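Local coordinates for serpin (Taeniopygia guttata, PDB 5HGC), which binds a cortisol-type steroid and probably inhibits serine proteases, at residues S55-Q60 / V294-N299; G210-Y215 / M269-P274; F193-E198 / I373-I378. One frame throughout, in Å; residues are numbered along the deposited sequence.

Interaction 1 (S55-Q60 / V294-N299); sequences SATQSQ and VDVFTN. Unlike the reference sequence in segment 294-299: N299 (reference Ser).
Q60, on helix 55-64 of the serpin fold, reaches across to the short 3-10 turn 295-297 and takes hold of the peptide groups at its entry. Its OE1 accepts from V294 N at 2.9 Å and from D295 N at 3.0 Å. The two donors come from different directions: D295 N lies in the carbonyl plane on a lone pair, with a nearly straight bond (167°), whereas V294 N sits above that plane. Glutamine suits the place because the same amide also carries a donor, and NE2 makes a weak bond to D295 OD1 at 3.2 Å. D295 holds CG beside its own backbone N (chi1 -62°), which brings the carboxylate back toward this amide; the side chains meet at about a right angle, their planes 62° apart. A leucine in place of Q60 would probably leave the N-H groups of V294 and D295 without their shared oxygen and the D295 carboxylate without its amide neighbour. One helical turn earlier, the β-branched T57 splits its duties. Its CG2, anti to the backbone N, packs 3.7 Å from V296 CB, while OG1 accepts from the backbone N of D302. A water completes the join, donating to T57 O and to Q60 OE1 and accepting from V296 N at 3.1 Å.

Interaction 2 (G210-Y215 / M269-P274); sequences GRFDFY and MNLYFP
M269 O accepts from G210 N at 3.0 Å, and G210 O in turn accepts from M269 N at the same 3.0 Å, so the two residues form one antiparallel hydrogen-bonded pair. Beyond G210 the chain turns a corner, and strand 211-215 runs at 77° to strand 269-274. Glycine fits this corner because at these backbone angles any side chain would collide with the carbonyl oxygen of the residue before. Its backbone also lies against one face of the F212 ring. Over the opposite face sits L271 CD2, a CH-pi contact 4.2 Å from the ring centroid, and at the edge, in the ring plane, comes M269 CG, 3.5 Å from F212 CD2. M269 SD, also at that edge, adds a Met-aromatic contact. Methionine can serve two aromatic neighbours because its chain is flexible: CG stands between the backbone N and carbonyl carbon (chi1 66°), and a bend at chi3 carries CE onward to 3.7 Å from F214 CB. F214 meets R267 in a cation-pi contact, and I349 packs against both F214 and M269. L227, on strand 222-228, touches F212 and L271, giving these large apolar groups a buried setting. Such a corner, where the chain leaves strand 200-209 of sheet C for strand 211-217 of sheet B, is characteristic of the serpin fold.

Interaction 3 (F193-E198 / I373-I378); sequences FFVDAE and IVNPTI
P376 sets the CD-CG edge of its ring on the face of F193 in the tight half of this contact: CD sits over the middle of the aromatic ring, 3.6 Å from the centroid and 10° off the normal, a CH-pi arrangement. Proline suits the spot because its closed ring holds CD, a CH2 next to the nitrogen and so probably slightly electron-poor, pointing at the pi face. With CG anti to its backbone N (chi1 -171°), F193 extends toward the opposite segment, and its CE1 comes within 3.3 Å of V374 O. V203 and F276 also touch P376, and F355 touches F193. In serpin terms, the end of strand 189-194, from sheet C, here meets the C-terminal tail that follows strand 366-373 of sheet B. V195 and V374 form the partly exposed margin, where single methyls touch and no hydrogen bond crosses: V195 CG1 lies 3.4 Å from V374 O, and V195 CG2 rests 3.8 Å from N375 CG. Asparagine suits its buried place because OD1 accepts from T377 N at 2.9 Å, an Asx turn, and from T377 OG1, while its backbone N, like that of V374, bonds to N34 OD1. The loose, solvent side begins at exposed T377 and at D196, which is poorly ordered.

How the interactions relate
From the N terminus the chain first passes through helix 55-64, the opening side of interaction 1, and later leaves strand 189-194 at residues 193-198, where interaction 3 begins. Interaction 2 opens at 210-215 and closes first, at 269-274, a short loop lying wholly within both of the others. The return at 294-299 then closes interaction 1, and the tail at 373-378 closes interaction 3; these two loops cross. Interactions 2 and 3 are neighbours, their centres about 20 Å apart: interaction 2 joins sheet B to sheet C at a corner, interaction 3 sets the C-terminal tail against an edge of sheet C. Interaction 1, across the chain's centre from interaction 2, ties helix 55-64 to the loop between helices 285-290 and 304-307.

Interaction 1 (S55-Q60 / V294-N299)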
# COMPACT_ATOMS: atom_id res chain seq x y z
N SER A 55 -16.51 21.43 5.32
CA SER A 55 -16.84 21.39 6.75
C SER A 55 -16.29 20.14 7.49
O SER A 55 -15.09 19.83 7.39
CB SER A 55 -18.37 21.57 6.96
OG SER A 55 -18.71 22.93 6.72
N ALA A 56 -17.16 19.44 8.21
CA ALA A 56 -16.74 18.38 9.10
C ALA A 56 -16.45 17.11 8.32
O ALA A 56 -15.61 16.30 8.75
CB ALA A 56 -17.80 18.12 10.17
N THR A 57 -17.13 16.93 7.18
CA THR A 57 -16.75 15.85 6.24
C THR A 57 -15.27 15.97 5.83
O THR A 57 -14.54 15.01 5.90
CB THR A 57 -17.64 15.82 5.01
OG1 THR A 57 -18.97 15.73 5.47
CG2 THR A 57 -17.37 14.56 4.14
N GLN A 58 -14.87 17.18 5.48
CA GLN A 58 -13.57 17.43 5.00
C GLN A 58 -12.50 17.32 6.10
O GLN A 58 -11.43 16.69 5.88
CB GLN A 58 -13.54 18.79 4.31
CG GLN A 58 -12.15 19.06 3.88
CD GLN A 58 -11.98 20.42 3.32
OE1 GLN A 58 -11.85 21.39 4.04
NE2 GLN A 58 -11.93 20.49 2.01
N SER A 59 -12.79 17.92 7.26
CA SER A 59 -11.88 17.93 8.41
C SER A 59 -11.62 16.50 8.93
O SER A 59 -10.47 16.18 9.26
CB SER A 59 -12.44 18.82 9.55
OG SER A 59 -13.38 18.10 10.34
N GLN A 60 -12.66 15.67 8.97
CA GLN A 60 -12.51 14.27 9.38
C GLN A 60 -11.67 13.45 8.41
O GLN A 60 -10.94 12.53 8.84
CB GLN A 60 -13.85 13.55 9.48
CG GLN A 60 -14.66 13.86 10.70
CD GLN A 60 -16.04 13.20 10.61
OE1 GLN A 60 -16.28 12.31 9.76
NE2 GLN A 60 -16.95 13.63 11.48
N VAL A 294 -16.12 9.48 9.21
CA VAL A 294 -17.48 9.04 9.51
C VAL A 294 -18.52 9.59 8.55
O VAL A 294 -19.20 8.82 7.87
CB VAL A 294 -17.89 9.36 10.99
CG1 VAL A 294 -19.39 9.10 11.25
CG2 VAL A 294 -17.01 8.58 11.98
N ASP A 295 -18.63 10.93 8.53
CA ASP A 295 -19.69 11.66 7.84
C ASP A 295 -19.71 11.42 6.35
O ASP A 295 -20.78 11.45 5.75
CB ASP A 295 -19.53 13.16 8.03
CG ASP A 295 -19.64 13.61 9.49
OD1 ASP A 295 -19.88 12.75 10.40
OD2 ASP A 295 -19.46 14.85 9.71
N VAL A 296 -18.53 11.20 5.76
CA VAL A 296 -18.39 10.96 4.32
C VAL A 296 -19.17 9.73 3.88
O VAL A 296 -19.59 9.63 2.71
CB VAL A 296 -16.89 10.88 3.89
CG1 VAL A 296 -16.27 9.53 4.21
CG2 VAL A 296 -16.75 11.20 2.41
N PHE A 297 -19.35 8.80 4.80
CA PHE A 297 -20.08 7.58 4.47
C PHE A 297 -21.60 7.68 4.74
O PHE A 297 -22.38 6.83 4.32
CB PHE A 297 -19.44 6.40 5.17
CG PHE A 297 -17.99 6.20 4.81
CD1 PHE A 297 -17.63 5.76 3.54
CD2 PHE A 297 -16.99 6.44 5.76
CE1 PHE A 297 -16.30 5.55 3.23
CE2 PHE A 297 -15.65 6.23 5.46
CZ PHE A 297 -15.31 5.78 4.20
N THR A 298 -22.01 8.77 5.39
CA THR A 298 -23.37 8.88 5.88
C THR A 298 -24.12 9.97 5.12
O THR A 298 -23.55 10.72 4.30
CB THR A 298 -23.40 9.18 7.41
OG1 THR A 298 -22.91 10.50 7.69
CG2 THR A 298 -22.56 8.17 8.21
N ASN A 299 -25.40 10.07 5.44
CA ASN A 299 -26.24 11.09 4.85
C ASN A 299 -25.93 12.45 5.42
O ASN A 299 -26.54 13.44 5.04
CB ASN A 299 -27.73 10.71 4.95
CG ASN A 299 -28.17 9.79 3.82
OD1 ASN A 299 -27.43 9.52 2.87
ND2 ASN A 299 -29.40 9.31 3.91
O HOH W 1 -15.97 12.56 6.79

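Interaction 2 (G210-Y215 / M269-P274)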
# COMPACT_ATOMS: atom_id res chain seq x y z
N GLY A 210 25.16 -13.12 0.12
CA GLY A 210 25.79 -11.82 -0.10
C GLY A 210 25.54 -10.90 1.05
O GLY A 210 24.99 -11.33 2.03
N ARG A 211 25.99 -9.65 0.95
CA ARG A 211 25.85 -8.67 2.03
C ARG A 211 24.50 -7.93 1.95
O ARG A 211 24.22 -7.27 0.96
CB ARG A 211 27.02 -7.67 2.01
CG ARG A 211 28.37 -8.29 2.32
CD ARG A 211 29.55 -7.39 2.00
NE ARG A 211 29.55 -6.28 2.93
CZ ARG A 211 29.48 -4.99 2.58
NH1 ARG A 211 29.45 -4.64 1.28
NH2 ARG A 211 29.47 -4.05 3.54
N PHE A 212 23.67 -8.05 2.99
CA PHE A 212 22.40 -7.36 3.04
C PHE A 212 22.23 -6.56 4.32
O PHE A 212 22.75 -6.96 5.38
CB PHE A 212 21.29 -8.38 2.93
CG PHE A 212 21.44 -9.29 1.76
CD1 PHE A 212 21.29 -8.81 0.45
CD2 PHE A 212 21.71 -10.63 1.95
CE1 PHE A 212 21.44 -9.67 -0.64
CE2 PHE A 212 21.83 -11.51 0.87
CZ PHE A 212 21.72 -11.03 -0.44
N ASP A 213 21.45 -5.48 4.24
CA ASP A 213 21.10 -4.71 5.40
C ASP A 213 20.37 -5.63 6.33
O ASP A 213 19.50 -6.41 5.91
CB ASP A 213 20.30 -3.47 5.01
CG ASP A 213 21.18 -2.38 4.34
OD1 ASP A 213 22.40 -2.62 4.08
OD2 ASP A 213 20.68 -1.28 4.03
N PHE A 214 20.80 -5.59 7.58
CA PHE A 214 20.31 -6.50 8.60
C PHE A 214 20.21 -5.80 9.94
O PHE A 214 21.00 -4.90 10.23
CB PHE A 214 21.27 -7.68 8.71
CG PHE A 214 20.94 -8.61 9.81
CD1 PHE A 214 21.44 -8.39 11.14
CD2 PHE A 214 20.11 -9.71 9.57
CE1 PHE A 214 21.08 -9.24 12.19
CE2 PHE A 214 19.77 -10.59 10.62
CZ PHE A 214 20.24 -10.36 11.92
N TYR A 215 19.23 -6.21 10.74
CA TYR A 215 19.13 -5.77 12.13
C TYR A 215 18.26 -6.72 12.87
O TYR A 215 17.26 -7.16 12.32
CB TYR A 215 18.52 -4.37 12.22
CG TYR A 215 18.34 -3.89 13.64
CD1 TYR A 215 19.44 -3.61 14.47
CD2 TYR A 215 17.05 -3.72 14.18
CE1 TYR A 215 19.27 -3.19 15.78
CE2 TYR A 215 16.89 -3.30 15.48
CZ TYR A 215 18.00 -3.03 16.26
OH TYR A 215 17.83 -2.61 17.55
N MET A 269 25.55 -13.12 4.39
CA MET A 269 24.59 -14.14 4.82
C MET A 269 24.03 -14.98 3.71
O MET A 269 24.10 -14.62 2.50
CB MET A 269 23.41 -13.51 5.58
CG MET A 269 22.53 -12.61 4.75
SD MET A 269 21.15 -11.85 5.63
CE MET A 269 22.00 -10.51 6.45
N ASN A 270 23.43 -16.08 4.13
CA ASN A 270 22.62 -16.90 3.26
C ASN A 270 21.19 -16.48 3.48
O ASN A 270 20.71 -16.46 4.64
CB ASN A 270 22.80 -18.34 3.66
CG ASN A 270 24.20 -18.79 3.38
OD1 ASN A 270 24.67 -18.70 2.24
ND2 ASN A 270 24.93 -19.16 4.43
N LEU A 271 20.55 -16.09 2.37
CA LEU A 271 19.20 -15.52 2.40
C LEU A 271 18.29 -16.41 1.60
O LEU A 271 18.58 -16.73 0.43
CB LEU A 271 19.14 -14.07 1.92
CG LEU A 271 17.78 -13.36 2.11
CD1 LEU A 271 17.27 -13.27 3.55
CD2 LEU A 271 17.86 -11.98 1.45
N TYR A 272 17.22 -16.83 2.28
CA TYR A 272 16.19 -17.61 1.71
C TYR A 272 14.90 -16.82 1.82
O TYR A 272 14.49 -16.39 2.91
CB TYR A 272 16.06 -18.95 2.43
CG TYR A 272 17.18 -19.91 2.15
CD1 TYR A 272 17.13 -20.78 1.06
CD2 TYR A 272 18.30 -19.95 2.98
CE1 TYR A 272 18.17 -21.66 0.79
CE2 TYR A 272 19.33 -20.82 2.73
CZ TYR A 272 19.26 -21.68 1.64
OH TYR A 272 20.32 -22.51 1.38
N PHE A 273 14.27 -16.61 0.67
CA PHE A 273 13.08 -15.76 0.62
C PHE A 273 12.11 -16.28 -0.41
O PHE A 273 12.53 -16.60 -1.49
CB PHE A 273 13.44 -14.30 0.33
CG PHE A 273 12.29 -13.38 0.56
CD1 PHE A 273 11.83 -13.14 1.84
CD2 PHE A 273 11.63 -12.80 -0.52
CE1 PHE A 273 10.76 -12.30 2.08
CE2 PHE A 273 10.52 -11.96 -0.31
CZ PHE A 273 10.09 -11.71 1.00
N PRO A 274 10.82 -16.40 -0.08
CA PRO A 274 9.93 -17.06 -1.06
C PRO A 274 9.67 -16.24 -2.38
O PRO A 274 9.58 -15.02 -2.33
CB PRO A 274 8.64 -17.24 -0.28
CG PRO A 274 8.66 -16.22 0.78
CD PRO A 274 10.10 -16.05 1.16

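Interaction 3 (F193-E198 / I373-I378)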
# COMPACT_ATOMS: atom_id res chain seq x y z
N PHE A 193 7.14 -24.02 4.13
CA PHE A 193 6.77 -22.78 4.79
C PHE A 193 5.78 -23.15 5.87
O PHE A 193 4.78 -23.85 5.60
CB PHE A 193 6.15 -21.77 3.77
CG PHE A 193 5.93 -20.41 4.35
CD1 PHE A 193 4.84 -20.15 5.19
CD2 PHE A 193 6.84 -19.38 4.09
CE1 PHE A 193 4.66 -18.91 5.79
CE2 PHE A 193 6.67 -18.13 4.69
CZ PHE A 193 5.57 -17.89 5.53
N PHE A 194 6.01 -22.65 7.07
CA PHE A 194 5.24 -23.05 8.25
C PHE A 194 4.24 -21.97 8.60
O PHE A 194 4.58 -21.01 9.27
CB PHE A 194 6.15 -23.53 9.43
CG PHE A 194 7.22 -24.52 8.97
CD1 PHE A 194 6.89 -25.88 8.73
CD2 PHE A 194 8.54 -24.08 8.66
CE1 PHE A 194 7.84 -26.78 8.22
CE2 PHE A 194 9.49 -24.98 8.15
CZ PHE A 194 9.14 -26.33 7.94
N VAL A 195 3.02 -22.16 8.13
CA VAL A 195 1.90 -21.27 8.39
C VAL A 195 1.41 -21.23 9.85
O VAL A 195 1.28 -20.11 10.40
CB VAL A 195 0.73 -21.57 7.43
CG1 VAL A 195 -0.39 -20.55 7.60
CG2 VAL A 195 1.19 -21.59 5.97
N ASP A 196 1.21 -22.40 10.51
CA ASP A 196 0.29 -22.54 11.73
C ASP A 196 0.73 -22.99 13.17
O ASP A 196 0.34 -22.35 14.17
CB ASP A 196 -0.94 -23.38 11.35
CG ASP A 196 -2.19 -22.58 11.25
OD1 ASP A 196 -2.32 -21.56 11.95
OD2 ASP A 196 -3.07 -22.98 10.46
N ALA A 197 1.41 -24.12 13.33
CA ALA A 197 1.51 -25.12 12.30
C ALA A 197 0.68 -26.33 12.75
O ALA A 197 1.20 -27.34 13.21
CB ALA A 197 2.96 -25.45 11.93
N GLU A 198 -0.64 -26.16 12.66
CA GLU A 198 -1.48 -27.20 12.10
C GLU A 198 -1.35 -27.21 10.52
O GLU A 198 -1.80 -28.15 9.86
CB GLU A 198 -2.94 -27.08 12.60
N ILE A 373 2.39 -11.59 5.41
CA ILE A 373 2.29 -12.82 4.63
C ILE A 373 2.29 -13.95 5.63
O ILE A 373 3.33 -14.26 6.21
CB ILE A 373 3.47 -12.98 3.64
CG1 ILE A 373 3.51 -11.86 2.57
CG2 ILE A 373 3.32 -14.28 2.84
CD1 ILE A 373 3.55 -10.42 3.03
N VAL A 374 1.12 -14.53 5.90
CA VAL A 374 1.03 -15.75 6.71
C VAL A 374 1.06 -16.99 5.79
O VAL A 374 1.49 -18.06 6.20
CB VAL A 374 -0.14 -15.74 7.75
CG1 VAL A 374 -0.54 -14.31 8.11
CG2 VAL A 374 -1.37 -16.45 7.27
N ASN A 375 0.64 -16.86 4.55
CA ASN A 375 0.66 -18.00 3.66
C ASN A 375 0.90 -17.56 2.21
O ASN A 375 0.00 -17.12 1.54
CB ASN A 375 -0.64 -18.79 3.84
CG ASN A 375 -0.71 -20.06 3.00
OD1 ASN A 375 0.02 -20.29 2.00
ND2 ASN A 375 -1.66 -20.88 3.38
N PRO A 376 2.15 -17.71 1.73
CA PRO A 376 2.47 -17.22 0.41
C PRO A 376 1.90 -18.09 -0.74
O PRO A 376 2.20 -17.80 -1.91
CB PRO A 376 4.01 -17.22 0.42
CG PRO A 376 4.40 -18.34 1.33
CD PRO A 376 3.31 -18.40 2.36
N THR A 377 1.11 -19.11 -0.44
CA THR A 377 0.51 -19.93 -1.53
C THR A 377 -0.97 -19.65 -1.82
O THR A 377 -1.49 -20.12 -2.84
CB THR A 377 0.72 -21.43 -1.35
OG1 THR A 377 0.19 -21.82 -0.07
CG2 THR A 377 2.18 -21.75 -1.46
N ILE A 378 -1.62 -18.93 -0.88
CA ILE A 378 -2.88 -18.22 -1.04
C ILE A 378 -2.53 -16.90 -1.72
O ILE A 378 -2.60 -16.78 -2.93
CB ILE A 378 -3.50 -17.93 0.34
CG1 ILE A 378 -4.02 -19.21 0.99
CG2 ILE A 378 -4.60 -16.86 0.28
CD1 ILE A 378 -4.51 -19.03 2.42